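Long-range contacts in subclass B1 metallo-beta-lactamase (Myroides odoratimimus, PDB 6T5L), which probably hydrolyses beta-lactam antibiotics, carbapenems among them, as a metallo-enzyme that binds two zinc ions: residues E107-N112 and Q130-P135; I90-T95 and I113-S118. One frame throughout, in Å; residues are numbered along the deposited sequence.

Contact 1: residues E107-N112 and Q130-P135; sequences EFENHN and QEFSNP
The carboxylate of Glu109 meets the backbone of Ser133 and Asn134, and a direct hydrogen bond runs from Asn134 N to Glu109 OE2 (3.0 Å, 154° at the hydrogen). The donor stands well above the carboxylate plane, 57° out of it. Ser133 N lies 3.2 Å from the same OE2. Glu109 CG sits anti to its own carbonyl carbon (chi1 -65°), and the chain beyond is extended, which carries the acid from the helix to the loop.

Van der Waals contacts flank this grip: Glu109 OE1 rests against Ser133 CB at 3.5 Å, while Glu109 OE2 lies at the edge of the Phe132 ring, 3.8 Å from Phe132 CB.

Two waters lie between the segments. One donates to Asn134 O (2.9 Å). The other donates to Asn112 OD1 (2.7 Å) and accepts from Asn134 ND2 (3.1 Å), bridging the two asparagines. Their further legs, to Glu109 OE2 and Glu109 O respectively, are so short that they remain doubtful.

The carbonyl of Glu109 also takes Asn112 N, part of the Schellman motif with positive-phi Asn112 at C-prime that ends helix 105-110, here facing the loop between helix 119-127 and strand 137-139.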
ATOM      1  N   GLU A 107      -6.813 -14.776   1.254  1.00 50.66           N
ATOM      2  CA  GLU A 107      -8.129 -14.434   1.750  1.00 50.82           C
ATOM      3  C   GLU A 107      -8.848 -13.527   0.759  1.00 46.35           C
ATOM      4  O   GLU A 107     -10.057 -13.664   0.534  1.00 44.05           O
ATOM      5  CB  GLU A 107      -7.960 -13.815   3.131  1.00 49.09           C
ATOM      6  CG  GLU A 107      -9.185 -13.669   3.875  1.00 49.05           C
ATOM      7  CD  GLU A 107      -9.842 -14.995   4.217  1.00 48.55           C
ATOM      8  OE1 GLU A 107      -9.258 -15.840   4.884  1.00 51.62           O
ATOM      9  OE2 GLU A 107     -10.962 -15.166   3.747  1.00 51.56           O
ATOM     10  N   PHE A 108      -8.099 -12.633   0.115  1.00 44.07           N
ATOM     11  CA  PHE A 108      -8.666 -11.776  -0.929  1.00 42.61           C
ATOM     12  C   PHE A 108      -9.068 -12.608  -2.134  1.00 42.62           C
ATOM     13  O   PHE A 108     -10.169 -12.432  -2.708  1.00 40.38           O
ATOM     14  CB  PHE A 108      -7.664 -10.691  -1.369  1.00 41.42           C
ATOM     15  CG  PHE A 108      -7.610  -9.508  -0.444  1.00 40.09           C
ATOM     16  CD1 PHE A 108      -6.943  -9.610   0.757  1.00 40.92           C
ATOM     17  CD2 PHE A 108      -8.208  -8.261  -0.784  1.00 39.24           C
ATOM     18  CE1 PHE A 108      -6.902  -8.531   1.644  1.00 43.83           C
ATOM     19  CE2 PHE A 108      -8.163  -7.173   0.147  1.00 38.44           C
ATOM     20  CZ  PHE A 108      -7.528  -7.304   1.311  1.00 40.52           C
ATOM     21  N   GLU A 109      -8.204 -13.526  -2.536  1.00 40.60           N
ATOM     22  CA  GLU A 109      -8.536 -14.359  -3.702  1.00 46.15           C
ATOM     23  C   GLU A 109      -9.796 -15.210  -3.438  1.00 44.91           C
ATOM     24  O   GLU A 109     -10.621 -15.421  -4.347  1.00 42.17           O
ATOM     25  CB  GLU A 109      -7.338 -15.232  -4.076  1.00 51.71           C
ATOM     26  CG  GLU A 109      -6.132 -14.444  -4.553  1.00 56.12           C
ATOM     27  CD  GLU A 109      -5.014 -15.342  -5.079  1.00 58.80           C
ATOM     28  OE1 GLU A 109      -4.625 -16.259  -4.346  1.00 60.73           O
ATOM     29  OE2 GLU A 109      -4.516 -15.132  -6.211  1.00 57.96           O
ATOM     30  N   ASN A 110      -9.999 -15.629  -2.188  1.00 44.98           N
ATOM     31  CA  ASN A 110     -11.152 -16.437  -1.835  1.00 46.23           C
ATOM     32  C   ASN A 110     -12.434 -15.643  -1.802  1.00 45.63           C
ATOM     33  O   ASN A 110     -13.513 -16.244  -1.867  1.00 45.66           O
ATOM     34  CB  ASN A 110     -10.958 -17.097  -0.493  1.00 47.81           C
ATOM     35  CG  ASN A 110     -10.017 -18.302  -0.577  1.00 50.94           C
ATOM     36  OD1 ASN A 110      -9.559 -18.666  -1.665  1.00 53.98           O
ATOM     37  ND2 ASN A 110      -9.666 -18.863   0.563  1.00 49.94           N
ATOM     38  N   HIS A 111     -12.350 -14.324  -1.723  1.00 42.96           N
ATOM     39  CA  HIS A 111     -13.521 -13.500  -1.940  1.00 38.34           C
ATOM     40  C   HIS A 111     -13.608 -13.019  -3.388  1.00 41.28           C
ATOM     41  O   HIS A 111     -14.363 -12.094  -3.667  1.00 40.71           O
ATOM     42  CB  HIS A 111     -13.526 -12.313  -0.969  1.00 37.60           C
ATOM     43  CG  HIS A 111     -13.745 -12.712   0.461  1.00 38.80           C
ATOM     44  ND1 HIS A 111     -12.787 -13.363   1.204  1.00 39.08           N
ATOM     45  CD2 HIS A 111     -14.819 -12.569   1.281  1.00 37.94           C
ATOM     46  CE1 HIS A 111     -13.267 -13.638   2.406  1.00 41.05           C
ATOM     47  NE2 HIS A 111     -14.495 -13.150   2.484  1.00 39.51           N
ATOM     48  N   ASN A 112     -12.846 -13.614  -4.304  1.00 43.21           N
ATOM     49  CA  ASN A 112     -12.801 -13.184  -5.696  1.00 39.38           C
ATOM     50  C   ASN A 112     -12.641 -11.669  -5.866  1.00 42.82           C
ATOM     51  O   ASN A 112     -13.307 -11.045  -6.688  1.00 41.07           O
ATOM     52  CB  ASN A 112     -14.030 -13.688  -6.402  1.00 39.19           C
ATOM     53  CG  ASN A 112     -14.212 -15.186  -6.198  1.00 41.95           C
ATOM     54  OD1 ASN A 112     -13.393 -15.932  -6.666  1.00 43.74           O
ATOM     55  ND2 ASN A 112     -15.261 -15.613  -5.486  1.00 42.98           N
ATOM     56  N   GLN A 130       6.850 -17.928  -5.458  1.00 86.32           N
ATOM     57  CA  GLN A 130       5.435 -17.669  -5.277  1.00 85.93           C
ATOM     58  C   GLN A 130       4.792 -17.167  -6.565  1.00 74.68           C
ATOM     59  O   GLN A 130       5.369 -16.360  -7.305  1.00 69.00           O
ATOM     60  CB  GLN A 130       5.168 -16.641  -4.174  1.00 94.16           C
ATOM     61  CG  GLN A 130       6.080 -16.681  -2.979  1.00106.54           C
ATOM     62  CD  GLN A 130       5.487 -15.906  -1.814  1.00114.67           C
ATOM     63  OE1 GLN A 130       4.274 -15.681  -1.757  1.00115.73           O
ATOM     64  NE2 GLN A 130       6.340 -15.467  -0.898  1.00119.51           N
ATOM     65  N   GLU A 131       3.577 -17.643  -6.797  1.00 71.71           N
ATOM     66  CA  GLU A 131       2.708 -17.196  -7.865  1.00 66.76           C
ATOM     67  C   GLU A 131       1.353 -16.877  -7.249  1.00 64.72           C
ATOM     68  O   GLU A 131       0.923 -17.552  -6.306  1.00 67.22           O
ATOM     69  CB  GLU A 131       2.484 -18.277  -8.925  1.00 76.09           C
ATOM     70  CG  GLU A 131       3.671 -18.689  -9.746  1.00 96.70           C
ATOM     71  CD  GLU A 131       3.302 -19.757 -10.770  1.00112.26           C
ATOM     72  OE1 GLU A 131       2.105 -20.104 -10.876  1.00115.16           O
ATOM     73  OE2 GLU A 131       4.207 -20.249 -11.472  1.00118.09           O
ATOM     74  N   PHE A 132       0.666 -15.889  -7.813  1.00 62.07           N
ATOM     75  CA  PHE A 132      -0.756 -15.711  -7.538  1.00 63.26           C
ATOM     76  C   PHE A 132      -1.540 -16.905  -8.061  1.00 67.58           C
ATOM     77  O   PHE A 132      -1.263 -17.422  -9.146  1.00 68.57           O
ATOM     78  CB  PHE A 132      -1.277 -14.423  -8.167  1.00 57.20           C
ATOM     79  CG  PHE A 132      -0.586 -13.210  -7.624  1.00 59.26           C
ATOM     80  CD1 PHE A 132      -1.029 -12.580  -6.460  1.00 58.44           C
ATOM     81  CD2 PHE A 132       0.587 -12.764  -8.215  1.00 61.34           C
ATOM     82  CE1 PHE A 132      -0.336 -11.468  -5.922  1.00 58.42           C
ATOM     83  CE2 PHE A 132       1.277 -11.668  -7.683  1.00 61.71           C
ATOM     84  CZ  PHE A 132       0.810 -11.030  -6.541  1.00 60.09           C
ATOM     85  N   SER A 133      -2.505 -17.348  -7.266  1.00 68.96           N
ATOM     86  CA  SER A 133      -3.336 -18.486  -7.640  1.00 72.87           C
ATOM     87  C   SER A 133      -4.381 -18.096  -8.683  1.00 67.31           C
ATOM     88  O   SER A 133      -4.490 -18.748  -9.731  1.00 68.71           O
ATOM     89  CB  SER A 133      -4.021 -19.061  -6.410  1.00 78.69           C
ATOM     90  OG  SER A 133      -5.208 -19.700  -6.807  1.00 84.54           O
ATOM     91  N   ASN A 134      -5.157 -17.041  -8.409  1.00 61.43           N
ATOM     92  CA  ASN A 134      -6.112 -16.477  -9.346  1.00 58.14           C
ATOM     93  C   ASN A 134      -5.391 -15.664 -10.419  1.00 52.67           C
ATOM     94  O   ASN A 134      -4.449 -14.918 -10.104  1.00 52.18           O
ATOM     95  CB  ASN A 134      -7.130 -15.548  -8.619  1.00 53.65           C
ATOM     96  CG  ASN A 134      -8.290 -16.319  -8.027  1.00 52.67           C
ATOM     97  OD1 ASN A 134      -8.426 -17.477  -8.320  1.00 55.99           O
ATOM     98  ND2 ASN A 134      -9.159 -15.658  -7.240  1.00 50.97           N
ATOM     99  N   PRO A 135      -5.871 -15.707 -11.670  1.00 50.93           N
ATOM    100  CA  PRO A 135      -5.281 -14.853 -12.719  1.00 48.37           C
ATOM    101  C   PRO A 135      -5.296 -13.382 -12.321  1.00 47.87           C
ATOM    102  O   PRO A 135      -6.305 -12.842 -11.830  1.00 45.85           O
ATOM    103  CB  PRO A 135      -6.170 -15.136 -13.944  1.00 47.80           C
ATOM    104  CG  PRO A 135      -6.577 -16.590 -13.760  1.00 51.74           C
ATOM    105  CD  PRO A 135      -6.887 -16.624 -12.246  1.00 52.72           C
TER
HETATM  106  O   HOH W   1      -4.742 -13.184  -7.764  1.00 49.60           O
HETATM  107  O   HOH W   2     -11.306 -17.329  -5.799  1.00 55.37           O

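Contact 2: residues I90-T95 and I113-S118; sequences IGLIPT and IQTYVS
Leu92 is held by Gln114 and Tyr116 through both of its backbone polar atoms. Leu92 N gives its hydrogen to Gln114 O at 2.8 Å, and Tyr116 N gives its own to Leu92 O at 2.7 Å, the latter almost straight (176°). One residue bonded to the two neighbours of Thr115 is the pattern of a parallel bridge, here a single one between Leu92 and Thr115. Past it, Ile93 CA directs a C-H...O contact at Tyr116 O, 3.4 Å away.

The side chains fall on two faces. On one, Leu92 and Thr115 lie side by side and point the same way, and Leu92 CB packs on Ile113 CG2 at 4.2 Å. On the other, Ile93 CG1 meets Tyr116 CB at 4.0 Å. Tyr116 CG stands anti to the carbonyl carbon (chi1 -67°), and the ring runs back beside Gly91, whose CA lies in the ring plane at the edge, 3.9 Å from Tyr116 CE1.

Residues 90-93 and 116-118, the parts of the two strands that meet here, run 29° from parallel, with helices 99-102 and 105-110 in the connection: a beta-alpha-beta crossover. Its connection also carries the zinc ligands His96, His98 and Asp100, as in other B1 metallo-beta-lactamases.

Farther out, waters tie the ends. One joins Ile90 O to Tyr116 OH, 2.7 Å from that hydroxyl; another links Pro94 O with Ser118 N, where Ser118 is the N-cap residue of helix 119-127. Gln114 bends at chi2 to send NE2 to Thr115 O (3.0 Å), with the acceptor in its amide plane. Ile105 of helix 105-110 covers Leu92, whereas Leu143 of strand 142-147 borders both Ile93 and Tyr116.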
ATOM      1  N   ILE A  90     -13.285  -3.815  -5.066  1.00 40.97           N
ATOM      2  CA  ILE A  90     -13.226  -4.127  -6.488  1.00 43.63           C
ATOM      3  C   ILE A  90     -11.833  -4.438  -6.971  1.00 39.89           C
ATOM      4  O   ILE A  90     -11.672  -4.831  -8.137  1.00 39.69           O
ATOM      5  CB  ILE A  90     -13.809  -3.006  -7.385  1.00 44.98           C
ATOM      6  CG1 ILE A  90     -13.122  -1.641  -7.184  1.00 40.67           C
ATOM      7  CG2 ILE A  90     -15.279  -2.822  -7.046  1.00 42.96           C
ATOM      8  CD1 ILE A  90     -13.601  -0.578  -8.234  1.00 43.33           C
ATOM      9  N   GLY A  91     -10.827  -4.330  -6.125  1.00 39.19           N
ATOM     10  CA  GLY A  91      -9.478  -4.578  -6.605  1.00 40.12           C
ATOM     11  C   GLY A  91      -8.478  -4.485  -5.476  1.00 34.96           C
ATOM     12  O   GLY A  91      -8.635  -3.664  -4.586  1.00 34.79           O
ATOM     13  N   LEU A  92      -7.434  -5.284  -5.556  1.00 31.54           N
ATOM     14  CA  LEU A  92      -6.310  -5.255  -4.639  1.00 33.91           C
ATOM     15  C   LEU A  92      -5.039  -4.934  -5.425  1.00 37.61           C
ATOM     16  O   LEU A  92      -4.764  -5.543  -6.472  1.00 35.00           O
ATOM     17  CB  LEU A  92      -6.172  -6.597  -3.940  1.00 33.88           C
ATOM     18  CG  LEU A  92      -4.882  -6.784  -3.180  1.00 36.38           C
ATOM     19  CD1 LEU A  92      -4.816  -6.007  -1.924  1.00 37.07           C
ATOM     20  CD2 LEU A  92      -4.836  -8.303  -2.912  1.00 38.49           C
ATOM     21  N   ILE A  93      -4.253  -3.964  -4.928  1.00 35.99           N
ATOM     22  CA  ILE A  93      -3.002  -3.601  -5.538  1.00 35.70           C
ATOM     23  C   ILE A  93      -1.904  -3.791  -4.520  1.00 37.43           C
ATOM     24  O   ILE A  93      -1.643  -2.931  -3.685  1.00 37.57           O
ATOM     25  CB  ILE A  93      -2.996  -2.138  -6.061  1.00 41.44           C
ATOM     26  CG1 ILE A  93      -4.166  -1.922  -7.024  1.00 42.53           C
ATOM     27  CG2 ILE A  93      -1.644  -1.834  -6.668  1.00 42.40           C
ATOM     28  CD1 ILE A  93      -4.578  -0.522  -7.181  1.00 43.46           C
ATOM     29  N   PRO A  94      -1.165  -4.900  -4.598  1.00 37.38           N
ATOM     30  CA  PRO A  94       0.039  -5.021  -3.770  1.00 41.99           C
ATOM     31  C   PRO A  94       1.154  -4.145  -4.332  1.00 41.28           C
ATOM     32  O   PRO A  94       1.452  -4.223  -5.518  1.00 43.16           O
ATOM     33  CB  PRO A  94       0.396  -6.507  -3.858  1.00 42.26           C
ATOM     34  CG  PRO A  94      -0.518  -7.126  -4.882  1.00 44.07           C
ATOM     35  CD  PRO A  94      -1.337  -6.014  -5.531  1.00 40.78           C
ATOM     36  N   THR A  95       1.789  -3.335  -3.480  1.00 41.29           N
ATOM     37  CA  THR A  95       2.686  -2.285  -3.975  1.00 41.69           C
ATOM     38  C   THR A  95       4.112  -2.796  -4.171  1.00 41.54           C
ATOM     39  O   THR A  95       4.898  -2.095  -4.823  1.00 40.28           O
ATOM     40  CB  THR A  95       2.697  -1.035  -3.049  1.00 40.27           C
ATOM     41  OG1 THR A  95       3.162  -1.390  -1.738  1.00 40.16           O
ATOM     42  CG2 THR A  95       1.316  -0.419  -3.012  1.00 43.10           C
ATOM     43  N   ILE A 113     -11.695 -11.088  -5.122  1.00 41.08           N
ATOM     44  CA  ILE A 113     -11.254  -9.709  -5.336  1.00 38.75           C
ATOM     45  C   ILE A 113     -10.153  -9.707  -6.380  1.00 38.56           C
ATOM     46  O   ILE A 113      -9.098 -10.316  -6.185  1.00 41.77           O
ATOM     47  CB  ILE A 113     -10.760  -9.074  -4.036  1.00 37.60           C
ATOM     48  CG1 ILE A 113     -11.936  -8.990  -3.023  1.00 39.40           C
ATOM     49  CG2 ILE A 113     -10.213  -7.676  -4.285  1.00 37.00           C
ATOM     50  CD1 ILE A 113     -11.470  -8.858  -1.575  1.00 39.12           C
ATOM     51  N   GLN A 114     -10.402  -9.056  -7.505  1.00 36.15           N
ATOM     52  CA  GLN A 114      -9.391  -8.969  -8.553  1.00 36.17           C
ATOM     53  C   GLN A 114      -8.097  -8.337  -8.030  1.00 38.43           C
ATOM     54  O   GLN A 114      -8.106  -7.276  -7.402  1.00 36.23           O
ATOM     55  CB  GLN A 114      -9.909  -8.153  -9.727  1.00 35.63           C
ATOM     56  CG  GLN A 114      -8.967  -8.131 -10.905  1.00 37.72           C
ATOM     57  CD  GLN A 114      -8.687  -9.543 -11.428  1.00 42.79           C
ATOM     58  OE1 GLN A 114      -9.606 -10.265 -11.796  1.00 41.42           O
ATOM     59  NE2 GLN A 114      -7.411  -9.918 -11.493  1.00 44.67           N
ATOM     60  N   THR A 115      -6.985  -9.014  -8.292  1.00 36.25           N
ATOM     61  CA  THR A 115      -5.651  -8.501  -8.037  1.00 39.40           C
ATOM     62  C   THR A 115      -5.123  -7.748  -9.253  1.00 36.18           C
ATOM     63  O   THR A 115      -5.212  -8.244 -10.381  1.00 42.29           O
ATOM     64  CB  THR A 115      -4.706  -9.662  -7.709  1.00 44.14           C
ATOM     65  OG1 THR A 115      -5.223 -10.305  -6.555  1.00 45.98           O
ATOM     66  CG2 THR A 115      -3.313  -9.183  -7.411  1.00 46.80           C
ATOM     67  N   TYR A 116      -4.558  -6.579  -9.010  1.00 37.67           N
ATOM     68  CA  TYR A 116      -3.887  -5.783 -10.037  1.00 39.66           C
ATOM     69  C   TYR A 116      -2.445  -5.578  -9.622  1.00 37.99           C
ATOM     70  O   TYR A 116      -2.196  -5.025  -8.549  1.00 40.30           O
ATOM     71  CB  TYR A 116      -4.545  -4.417 -10.190  1.00 35.46           C
ATOM     72  CG  TYR A 116      -5.950  -4.435 -10.735  1.00 36.40           C
ATOM     73  CD1 TYR A 116      -7.004  -4.646  -9.891  1.00 38.75           C
ATOM     74  CD2 TYR A 116      -6.215  -4.272 -12.092  1.00 39.23           C
ATOM     75  CE1 TYR A 116      -8.295  -4.663 -10.334  1.00 39.59           C
ATOM     76  CE2 TYR A 116      -7.512  -4.293 -12.558  1.00 38.42           C
ATOM     77  CZ  TYR A 116      -8.549  -4.496 -11.646  1.00 39.66           C
ATOM     78  OH  TYR A 116      -9.875  -4.506 -11.993  1.00 41.06           O
ATOM     79  N   VAL A 117      -1.490  -6.020 -10.433  1.00 37.88           N
ATOM     80  CA  VAL A 117      -0.106  -6.001  -9.978  1.00 40.96           C
ATOM     81  C   VAL A 117       0.823  -5.780 -11.154  1.00 40.21           C
ATOM     82  O   VAL A 117       0.506  -6.088 -12.325  1.00 41.00           O
ATOM     83  CB  VAL A 117       0.208  -7.316  -9.209  1.00 47.98           C
ATOM     84  CG1 VAL A 117      -0.148  -8.518 -10.076  1.00 47.42           C
ATOM     85  CG2 VAL A 117       1.678  -7.386  -8.724  1.00 49.46           C
ATOM     86  N   SER A 118       1.955  -5.185 -10.847  1.00 38.89           N
ATOM     87  CA  SER A 118       2.889  -4.858 -11.896  1.00 45.17           C
ATOM     88  C   SER A 118       3.610  -6.124 -12.329  1.00 45.37           C
ATOM     89  O   SER A 118       3.752  -7.091 -11.565  1.00 41.65           O
ATOM     90  CB  SER A 118       3.910  -3.810 -11.413  1.00 48.66           C
ATOM     91  OG  SER A 118       5.023  -4.405 -10.777  1.00 47.30           O
TER
HETATM   92  O   HOH W   3     -12.761  -7.750  -7.727  1.00 48.35           O
HETATM   93  O   HOH W   4     -12.017  -3.923 -10.507  1.00 49.63           O
HETATM   94  O   HOH W   5       2.717  -4.074  -8.047  1.00 48.52           O

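In the fold
The centres of contacts 1 and 2 are 10 Å apart, and their segments alternate along the chain. Two probable hydrogen bonds connect them: Phe108 O with Ile113 N at 3.2 Å, where the helix passes into the next segment, and Gln114 NE2 with Pro135 O at 3.1 Å. The ring of Phe108, on segment 107-112 but leading away from 130-135, packs with its CG 3.9 Å from Leu92 CD2, and Phe132 CE1 lies 4.0 Å from Thr115 CG2. Neither contact supplies a zinc ligand. The side chains of Pro94 and Phe132 stand about 11 and 13 Å from a bound zinc ion, and segment 90-95 ends directly before the ligand His96.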